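Side-chain contacts in SIRV1 hypothetical protein ORF119 (PDB 2X3G), which probably initiates replication of the linear viral genome, as a dimeric protein that appears related to the Rep-type DNA-nicking enzymes: residues H49-K54 / N104-M109; R38-N43 / S78-H83. All blocks are in the same frame, centred on the assembly; numbering follows the deposited sequence.

The two contacts lie on opposite faces of one antiparallel sheet, their centres about 17 Å apart. Contact 1 belongs to the core: helix 99-109 packs on strand 49-55 through phenylalanine, tyrosine, isoleucine and selenomethionine side chains, with no hydrogen bond between the segments. Contact 2 is nearer the surface and joins helices 30-44 and 77-82. Both hold an aromatic pair, barely overlapping in contact 1 but truly stacked in contact 2, where the histidine is also tied to the helix backbone. No helix or strand serves in both, yet they meet through strand 49-55: Val50 packs on Ile41, and Arg38 NH2, 2.9 Å from Val50 O, probably donates a hydrogen bond to it.

Contact 1 of 2, residues H49-K54 / N104-M109; sequences HVFSIK and NVYKYM
Phe51, on the strand, meets Tyr106, on the helix, as an aromatic pair with planes only 12° apart but slid so far that the rings barely overlap; their centroids are 5.9 Å apart. The CD1-CE1 side of Tyr106 meets the CE2-CZ corner of Phe51, with Phe51 CE2 3.8 Å from Tyr106 CE1, while the two side chains cross at about a right angle. Phenylalanine suits the buried position, whereas tyrosine suits a partly exposed one, where its ring can pack and still carry a hydroxyl.

The other apolar packing centres on Met109, present here as selenomethionine. Its methyl CE sits 3.5 Å from Phe51 CD2 and 3.7 Å from Ile53 CG1, so one methyl group touches both inward-facing residues of the strand. A bend at the last torsion (chi3 66°) swings that methyl off the line of the extended chain and turns it toward the strand. A flexible, unbranched side chain can follow the contours of a flat ring and a branched aliphatic group at once.

The helix backbone takes part too: Ile53 CG2 lies 3.5 Å from Met109 O. This is van der Waals packing, and no hydrogen bond links the segments.

Phe51 also rests on Asp2 and Val6 of helix 2-10, and Met109 reaches His66 and Leu68 of the adjacent strand 64-71 and Phe18 of strand 15-22, which places helices 2-10 and 99-109 on the same side of the sheet. Along its outer edge, strand 49-55 pairs antiparallel with a strand of the second subunit, extending the sheet across the dimer.

Contact 2 of 2, residues R38-N43 / S78-H83; sequences RSYIYN and SRVHKH
An offset aromatic stack of Tyr40 on His83 joins helix 30-44 to the C-terminal end of helix 77-82. The strand order and connections match a ferredoxin-like βαββαβ core, and these are its two crossover helices, side by side on one face of the sheet.

The ring planes are 12° apart and the centroids 4.2 Å. The offset brings Tyr40 CB directly over the imidazole, 3.6 Å from its centroid, in a CH-pi contact, while His83 ND1 lies above the rim of the phenol ring, 3.5 Å from Tyr40 CG. Past the imidazole, the outer half of the tyrosine reaches back along the neighbouring helix, where its OH comes 3.4 Å from Arg79 CB and 4.0 Å from Val80 CG2. Arginine suits this exposed site because its first methylene packs on the tyrosine while its charged end leads away; Val80 is buried and also packs on Leu75, Phe37 and Ile92.

His83 is the first residue to leave the helical conformation. With its ring swung beside its own backbone N (chi1 -67°), its ND1 donates a 2.8 Å hydrogen bond to Arg79 O from above the carbonyl plane, somewhat bent at an N-H...O angle of 146°, and His83 N reaches the same oxygen from the other face at 3.0 Å.

That oxygen is therefore gripped by two donors from one residue, and the bond from ND1 places a proton there. The bond restricts rotation of the imidazole and is consistent with its lying flat against Tyr40, so a polar tie within one helix end orients the flat surface against which the other helix packs.

Contact 1 of 2, residues H49-K54 / N104-M109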
ATOM      1  N   HIS A  49      11.901   1.489 -19.192  1.00 16.86           N
ATOM      2  CA  HIS A  49      10.944   0.934 -18.227  1.00 17.37           C
ATOM      3  C   HIS A  49      10.574   1.962 -17.183  1.00 16.49           C
ATOM      4  O   HIS A  49      11.364   2.837 -16.846  1.00 15.61           O
ATOM      5  CB  HIS A  49      11.535  -0.292 -17.550  1.00 18.04           C
ATOM      6  CG  HIS A  49      11.738  -1.434 -18.492  1.00 19.65           C
ATOM      7  ND1 HIS A  49      10.690  -2.136 -19.048  1.00 21.34           N
ATOM      8  CD2 HIS A  49      12.870  -1.972 -19.007  1.00 20.74           C
ATOM      9  CE1 HIS A  49      11.167  -3.072 -19.852  1.00 21.99           C
ATOM     10  NE2 HIS A  49      12.487  -3.000 -19.841  1.00 20.28           N
ATOM     11  N   VAL A  50       9.353   1.871 -16.683  1.00 16.52           N
ATOM     12  CA  VAL A  50       8.852   2.862 -15.735  1.00 16.62           C
ATOM     13  C   VAL A  50       8.137   2.121 -14.630  1.00 16.90           C
ATOM     14  O   VAL A  50       7.275   1.279 -14.896  1.00 17.68           O
ATOM     15  CB  VAL A  50       7.903   3.861 -16.377  1.00 17.62           C
ATOM     16  CG1 VAL A  50       7.376   4.859 -15.330  1.00 17.31           C
ATOM     17  CG2 VAL A  50       8.596   4.624 -17.516  1.00 17.08           C
ATOM     18  N   PHE A  51       8.566   2.392 -13.400  1.00 16.71           N
ATOM     19  CA  PHE A  51       7.973   1.826 -12.201  1.00 17.42           C
ATOM     20  C   PHE A  51       7.319   2.986 -11.469  1.00 17.54           C
ATOM     21  O   PHE A  51       7.946   4.019 -11.302  1.00 16.42           O
ATOM     22  CB  PHE A  51       9.060   1.186 -11.351  1.00 17.87           C
ATOM     23  CG  PHE A  51       8.557   0.506 -10.124  1.00 18.35           C
ATOM     24  CD1 PHE A  51       7.578  -0.479 -10.208  1.00 20.37           C
ATOM     25  CD2 PHE A  51       9.100   0.792  -8.886  1.00 20.10           C
ATOM     26  CE1 PHE A  51       7.115  -1.110  -9.075  1.00 21.67           C
ATOM     27  CE2 PHE A  51       8.657   0.149  -7.750  1.00 18.68           C
ATOM     28  CZ  PHE A  51       7.656  -0.801  -7.839  1.00 22.55           C
ATOM     29  N   SER A  52       6.057   2.825 -11.082  1.00 17.75           N
ATOM     30  CA  SER A  52       5.292   3.932 -10.530  1.00 18.67           C
ATOM     31  C   SER A  52       4.512   3.501  -9.315  1.00 19.64           C
ATOM     32  O   SER A  52       4.053   2.358  -9.237  1.00 19.79           O
ATOM     33  CB  SER A  52       4.335   4.502 -11.585  1.00 18.57           C
ATOM     34  OG  SER A  52       3.254   3.610 -11.872  1.00 20.79           O
ATOM     35  N   ILE A  53       4.379   4.441  -8.373  1.00 20.43           N
ATOM     36  CA  ILE A  53       3.619   4.260  -7.145  1.00 22.04           C
ATOM     37  C   ILE A  53       2.768   5.505  -6.932  1.00 22.77           C
ATOM     38  O   ILE A  53       3.277   6.619  -7.031  1.00 21.47           O
ATOM     39  CB  ILE A  53       4.560   4.126  -5.919  1.00 21.75           C
ATOM     40  CG1 ILE A  53       5.584   3.010  -6.131  1.00 22.80           C
ATOM     41  CG2 ILE A  53       3.752   3.879  -4.645  1.00 24.27           C
ATOM     42  CD1 ILE A  53       4.973   1.653  -6.164  1.00 24.05           C
ATOM     43  N   LYS A  54       1.477   5.322  -6.678  1.00 24.85           N
ATOM     44  CA  LYS A  54       0.625   6.400  -6.164  1.00 26.89           C
ATOM     45  C   LYS A  54       0.395   6.114  -4.685  1.00 28.53           C
ATOM     46  O   LYS A  54      -0.097   5.034  -4.331  1.00 28.37           O
ATOM     47  CB  LYS A  54      -0.716   6.467  -6.914  1.00 27.94           C
ATOM     48  CG  LYS A  54      -1.766   7.407  -6.302  1.00 29.78           C
ATOM     49  CD  LYS A  54      -3.155   7.156  -6.892  1.00 32.35           C
ATOM     50  CE  LYS A  54      -4.223   8.058  -6.296  1.00 35.76           C
ATOM     51  NZ  LYS A  54      -5.179   7.338  -5.398  1.00 39.61           N
ATOM     52  N   ASN A 104      17.348   1.311  -1.171  1.00 20.14           N
ATOM     53  CA  ASN A 104      16.786   2.318  -0.255  1.00 21.26           C
ATOM     54  C   ASN A 104      15.685   3.145  -0.941  1.00 20.03           C
ATOM     55  O   ASN A 104      14.680   3.530  -0.314  1.00 20.28           O
ATOM     56  CB  ASN A 104      17.892   3.222   0.301  1.00 21.69           C
ATOM     57  CG  ASN A 104      18.686   2.569   1.416  1.00 23.84           C
ATOM     58  OD1 ASN A 104      18.167   1.752   2.191  1.00 28.50           O
ATOM     59  ND2 ASN A 104      19.951   2.954   1.531  1.00 24.51           N
ATOM     60  N   VAL A 105      15.872   3.404  -2.226  1.00 19.10           N
ATOM     61  CA  VAL A 105      14.863   4.115  -3.015  1.00 19.14           C
ATOM     62  C   VAL A 105      13.608   3.245  -3.143  1.00 18.97           C
ATOM     63  O   VAL A 105      12.515   3.695  -2.859  1.00 19.81           O
ATOM     64  CB  VAL A 105      15.381   4.550  -4.417  1.00 18.41           C
ATOM     65  CG1 VAL A 105      14.251   4.932  -5.314  1.00 19.98           C
ATOM     66  CG2 VAL A 105      16.371   5.711  -4.314  1.00 19.66           C
ATOM     67  N   TYR A 106      13.781   2.001  -3.547  1.00 19.25           N
ATOM     68  CA  TYR A 106      12.655   1.059  -3.625  1.00 20.00           C
ATOM     69  C   TYR A 106      11.877   0.956  -2.313  1.00 21.58           C
ATOM     70  O   TYR A 106      10.639   0.982  -2.291  1.00 21.29           O
ATOM     71  CB  TYR A 106      13.171  -0.316  -4.015  1.00 20.46           C
ATOM     72  CG  TYR A 106      12.068  -1.335  -4.162  1.00 21.37           C
ATOM     73  CD1 TYR A 106      11.361  -1.451  -5.362  1.00 22.17           C
ATOM     74  CD2 TYR A 106      11.722  -2.174  -3.112  1.00 23.79           C
ATOM     75  CE1 TYR A 106      10.352  -2.375  -5.504  1.00 21.75           C
ATOM     76  CE2 TYR A 106      10.699  -3.111  -3.258  1.00 24.59           C
ATOM     77  CZ  TYR A 106      10.029  -3.192  -4.473  1.00 24.00           C
ATOM     78  OH  TYR A 106       9.018  -4.093  -4.651  1.00 25.82           O
ATOM     79  N   LYS A 107      12.615   0.803  -1.217  1.00 22.73           N
ATOM     80  CA  LYS A 107      12.023   0.689   0.107  1.00 24.16           C
ATOM     81  C   LYS A 107      11.199   1.936   0.417  1.00 24.20           C
ATOM     82  O   LYS A 107      10.080   1.850   0.936  1.00 23.93           O
ATOM     83  CB  LYS A 107      13.133   0.461   1.144  1.00 25.87           C
ATOM     84  CG  LYS A 107      12.692   0.360   2.578  1.00 28.27           C
ATOM     85  CD  LYS A 107      13.655  -0.525   3.438  1.00 30.67           C
ATOM     86  CE  LYS A 107      13.912   0.063   4.817  1.00 34.11           C
ATOM     87  NZ  LYS A 107      14.696  -0.868   5.757  1.00 37.33           N
ATOM     88  N   TYR A 108      11.728   3.097   0.051  1.00 23.11           N
ATOM     89  CA  TYR A 108      11.045   4.354   0.300  1.00 24.46           C
ATOM     90  C   TYR A 108       9.760   4.466  -0.511  1.00 23.63           C
ATOM     91  O   TYR A 108       8.738   4.933  -0.016  1.00 23.66           O
ATOM     92  CB  TYR A 108      11.962   5.517  -0.061  1.00 25.07           C
ATOM     93  CG  TYR A 108      11.389   6.866   0.276  1.00 26.73           C
ATOM     94  CD1 TYR A 108      11.310   7.278   1.594  1.00 29.34           C
ATOM     95  CD2 TYR A 108      10.939   7.734  -0.719  1.00 27.17           C
ATOM     96  CE1 TYR A 108      10.798   8.503   1.929  1.00 29.89           C
ATOM     97  CE2 TYR A 108      10.417   8.979  -0.386  1.00 28.13           C
ATOM     98  CZ  TYR A 108      10.359   9.351   0.941  1.00 29.38           C
ATOM     99  OH  TYR A 108       9.863  10.568   1.330  1.00 31.67           O
HETATM  100  N   MSE A 109       9.830   4.036  -1.767  1.00 23.39           N
HETATM  101  CA  MSE A 109       8.673   4.038  -2.649  1.00 24.54           C
HETATM  102  C   MSE A 109       7.568   3.110  -2.196  1.00 23.88           C
HETATM  103  O   MSE A 109       6.404   3.437  -2.391  1.00 24.84           O
HETATM  104  CB  MSE A 109       9.073   3.665  -4.074  1.00 23.28           C
HETATM  105  CG  MSE A 109       9.891   4.722  -4.714  1.00 25.70           C
HETATM  106 SE   MSE A 109      10.558   4.164  -6.441  1.00 31.95          SE
HETATM  107  CE  MSE A 109       8.892   4.015  -7.498  1.00 26.95           C
TER

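Contact 2 of 2, residues R38-N43 / S78-H83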
ATOM      1  N   ARG A  38       3.970   7.561 -19.315  1.00 20.28           N
ATOM      2  CA  ARG A  38       4.658   6.360 -19.782  1.00 20.05           C
ATOM      3  C   ARG A  38       4.858   6.401 -21.286  1.00 20.86           C
ATOM      4  O   ARG A  38       5.906   5.958 -21.794  1.00 21.33           O
ATOM      5  CB  ARG A  38       3.883   5.091 -19.407  1.00 20.59           C
ATOM      6  CG  ARG A  38       4.269   4.532 -18.049  1.00 19.77           C
ATOM      7  CD  ARG A  38       3.637   3.157 -17.805  1.00 21.11           C
ATOM      8  NE  ARG A  38       4.268   2.553 -16.620  1.00 20.78           N
ATOM      9  CZ  ARG A  38       3.874   2.767 -15.374  1.00 22.88           C
ATOM     10  NH1 ARG A  38       2.836   3.559 -15.115  1.00 25.08           N
ATOM     11  NH2 ARG A  38       4.544   2.205 -14.374  1.00 21.72           N
ATOM     12  N   SER A  39       3.851   6.923 -21.978  1.00 21.97           N
ATOM     13  CA  SER A  39       3.882   7.058 -23.441  1.00 23.37           C
ATOM     14  C   SER A  39       4.951   8.067 -23.919  1.00 22.49           C
ATOM     15  O   SER A  39       5.669   7.811 -24.881  1.00 21.53           O
ATOM     16  CB  SER A  39       2.503   7.413 -23.964  1.00 25.34           C
ATOM     17  OG  SER A  39       1.587   6.323 -23.781  1.00 25.74           O
ATOM     18  N   TYR A  40       5.048   9.193 -23.230  1.00 22.53           N
ATOM     19  CA  TYR A  40       6.149  10.130 -23.426  1.00 22.82           C
ATOM     20  C   TYR A  40       7.523   9.453 -23.233  1.00 20.95           C
ATOM     21  O   TYR A  40       8.412   9.590 -24.056  1.00 20.70           O
ATOM     22  CB  TYR A  40       5.960  11.356 -22.513  1.00 23.94           C
ATOM     23  CG  TYR A  40       7.223  11.973 -22.005  1.00 24.89           C
ATOM     24  CD1 TYR A  40       7.561  11.879 -20.656  1.00 26.03           C
ATOM     25  CD2 TYR A  40       8.088  12.648 -22.858  1.00 28.05           C
ATOM     26  CE1 TYR A  40       8.725  12.436 -20.166  1.00 26.51           C
ATOM     27  CE2 TYR A  40       9.278  13.195 -22.375  1.00 27.02           C
ATOM     28  CZ  TYR A  40       9.588  13.071 -21.020  1.00 25.36           C
ATOM     29  OH  TYR A  40      10.746  13.616 -20.490  1.00 26.14           O
ATOM     30  N   ILE A  41       7.699   8.710 -22.154  1.00 19.98           N
ATOM     31  CA  ILE A  41       8.974   8.026 -21.907  1.00 19.49           C
ATOM     32  C   ILE A  41       9.242   6.935 -22.964  1.00 20.03           C
ATOM     33  O   ILE A  41      10.372   6.783 -23.467  1.00 19.04           O
ATOM     34  CB  ILE A  41       9.014   7.425 -20.479  1.00 17.81           C
ATOM     35  CG1 ILE A  41       8.992   8.550 -19.417  1.00 19.44           C
ATOM     36  CG2 ILE A  41      10.225   6.503 -20.299  1.00 18.05           C
ATOM     37  CD1 ILE A  41      10.226   9.418 -19.365  1.00 17.39           C
ATOM     38  N   TYR A  42       8.197   6.201 -23.318  1.00 21.80           N
ATOM     39  CA  TYR A  42       8.284   5.252 -24.434  1.00 23.39           C
ATOM     40  C   TYR A  42       8.742   5.896 -25.743  1.00 24.23           C
ATOM     41  O   TYR A  42       9.593   5.342 -26.427  1.00 24.54           O
ATOM     42  CB  TYR A  42       6.957   4.546 -24.663  1.00 25.21           C
ATOM     43  CG  TYR A  42       7.062   3.490 -25.727  1.00 27.53           C
ATOM     44  CD1 TYR A  42       7.554   2.228 -25.438  1.00 28.06           C
ATOM     45  CD2 TYR A  42       6.678   3.761 -27.025  1.00 29.82           C
ATOM     46  CE1 TYR A  42       7.645   1.253 -26.433  1.00 29.19           C
ATOM     47  CE2 TYR A  42       6.770   2.809 -28.016  1.00 32.73           C
ATOM     48  CZ  TYR A  42       7.263   1.563 -27.715  1.00 30.16           C
ATOM     49  OH  TYR A  42       7.342   0.631 -28.721  1.00 33.51           O
ATOM     50  N   ASN A  43       8.196   7.061 -26.082  1.00 25.21           N
ATOM     51  CA  ASN A  43       8.625   7.782 -27.278  1.00 26.89           C
ATOM     52  C   ASN A  43      10.065   8.319 -27.144  1.00 25.98           C
ATOM     53  O   ASN A  43      10.797   8.391 -28.128  1.00 27.02           O
ATOM     54  CB  ASN A  43       7.626   8.894 -27.635  1.00 27.80           C
ATOM     55  CG  ASN A  43       6.310   8.347 -28.185  1.00 32.01           C
ATOM     56  OD1 ASN A  43       6.195   7.160 -28.494  1.00 35.19           O
ATOM     57  ND2 ASN A  43       5.320   9.229 -28.356  1.00 37.38           N
ATOM     58  N   SER A  78      12.414  19.331 -18.321  1.00 25.58           N
ATOM     59  CA  SER A  78      11.268  20.227 -18.569  1.00 26.97           C
ATOM     60  C   SER A  78      10.046  19.469 -19.099  1.00 27.30           C
ATOM     61  O   SER A  78       8.908  19.866 -18.873  1.00 27.89           O
ATOM     62  CB  SER A  78      11.645  21.354 -19.534  1.00 29.14           C
ATOM     63  OG  SER A  78      11.849  20.877 -20.854  1.00 29.22           O
ATOM     64  N   ARG A  79      10.285  18.381 -19.819  1.00 26.82           N
ATOM     65  CA  ARG A  79       9.191  17.548 -20.337  1.00 26.74           C
ATOM     66  C   ARG A  79       8.553  16.670 -19.262  1.00 25.26           C
ATOM     67  O   ARG A  79       7.364  16.347 -19.352  1.00 26.12           O
ATOM     68  CB  ARG A  79       9.685  16.699 -21.510  1.00 27.47           C
ATOM     69  CG  ARG A  79      10.168  17.527 -22.700  1.00 29.84           C
ATOM     70  CD  ARG A  79       9.079  18.431 -23.271  1.00 36.04           C
ATOM     71  NE  ARG A  79       9.638  19.378 -24.240  1.00 38.44           N
ATOM     72  CZ  ARG A  79       9.293  19.493 -25.530  1.00 42.59           C
ATOM     73  NH1 ARG A  79       8.347  18.730 -26.083  1.00 44.13           N
ATOM     74  NH2 ARG A  79       9.902  20.406 -26.279  1.00 43.82           N
ATOM     75  N   VAL A  80       9.328  16.288 -18.249  1.00 23.06           N
ATOM     76  CA  VAL A  80       8.773  15.600 -17.104  1.00 21.55           C
ATOM     77  C   VAL A  80       7.677  16.474 -16.499  1.00 22.22           C
ATOM     78  O   VAL A  80       6.592  15.991 -16.196  1.00 22.35           O
ATOM     79  CB  VAL A  80       9.841  15.261 -16.001  1.00 20.32           C
ATOM     80  CG1 VAL A  80       9.149  14.758 -14.735  1.00 20.12           C
ATOM     81  CG2 VAL A  80      10.849  14.223 -16.493  1.00 20.58           C
ATOM     82  N   HIS A  81       7.959  17.767 -16.335  1.00 22.31           N
ATOM     83  CA  HIS A  81       6.980  18.690 -15.779  1.00 23.23           C
ATOM     84  C   HIS A  81       5.777  18.888 -16.689  1.00 24.40           C
ATOM     85  O   HIS A  81       4.655  19.007 -16.208  1.00 25.65           O
ATOM     86  CB  HIS A  81       7.609  20.054 -15.478  1.00 23.74           C
ATOM     87  CG  HIS A  81       8.542  20.043 -14.312  1.00 22.41           C
ATOM     88  ND1 HIS A  81       8.345  20.827 -13.196  1.00 22.25           N
ATOM     89  CD2 HIS A  81       9.689  19.363 -14.101  1.00 19.63           C
ATOM     90  CE1 HIS A  81       9.331  20.618 -12.342  1.00 21.68           C
ATOM     91  NE2 HIS A  81      10.156  19.726 -12.866  1.00 19.21           N
ATOM     92  N   LYS A  82       6.016  18.957 -17.997  1.00 25.02           N
ATOM     93  CA  LYS A  82       4.925  19.127 -18.970  1.00 27.21           C
ATOM     94  C   LYS A  82       3.958  17.933 -18.941  1.00 26.81           C
ATOM     95  O   LYS A  82       2.747  18.095 -19.186  1.00 27.51           O
ATOM     96  CB  LYS A  82       5.476  19.376 -20.383  1.00 27.61           C
ATOM     97  CG  LYS A  82       4.466  19.178 -21.493  1.00 30.25           C
ATOM     98  CD  LYS A  82       4.832  19.932 -22.759  1.00 32.21           C
ATOM     99  CE  LYS A  82       3.767  19.711 -23.835  1.00 34.66           C
ATOM    100  NZ  LYS A  82       3.911  20.668 -24.956  1.00 37.97           N
ATOM    101  N   HIS A  83       4.486  16.754 -18.619  1.00 25.01           N
ATOM    102  CA  HIS A  83       3.669  15.543 -18.547  1.00 25.90           C
ATOM    103  C   HIS A  83       3.236  15.180 -17.135  1.00 25.95           C
ATOM    104  O   HIS A  83       2.864  14.033 -16.862  1.00 26.10           O
ATOM    105  CB  HIS A  83       4.418  14.382 -19.199  1.00 24.73           C
ATOM    106  CG  HIS A  83       4.598  14.559 -20.668  1.00 26.32           C
ATOM    107  ND1 HIS A  83       5.775  15.006 -21.226  1.00 26.24           N
ATOM    108  CD2 HIS A  83       3.736  14.383 -21.694  1.00 29.62           C
ATOM    109  CE1 HIS A  83       5.636  15.076 -22.537  1.00 28.82           C
ATOM    110  NE2 HIS A  83       4.405  14.715 -22.846  1.00 30.67           N
TER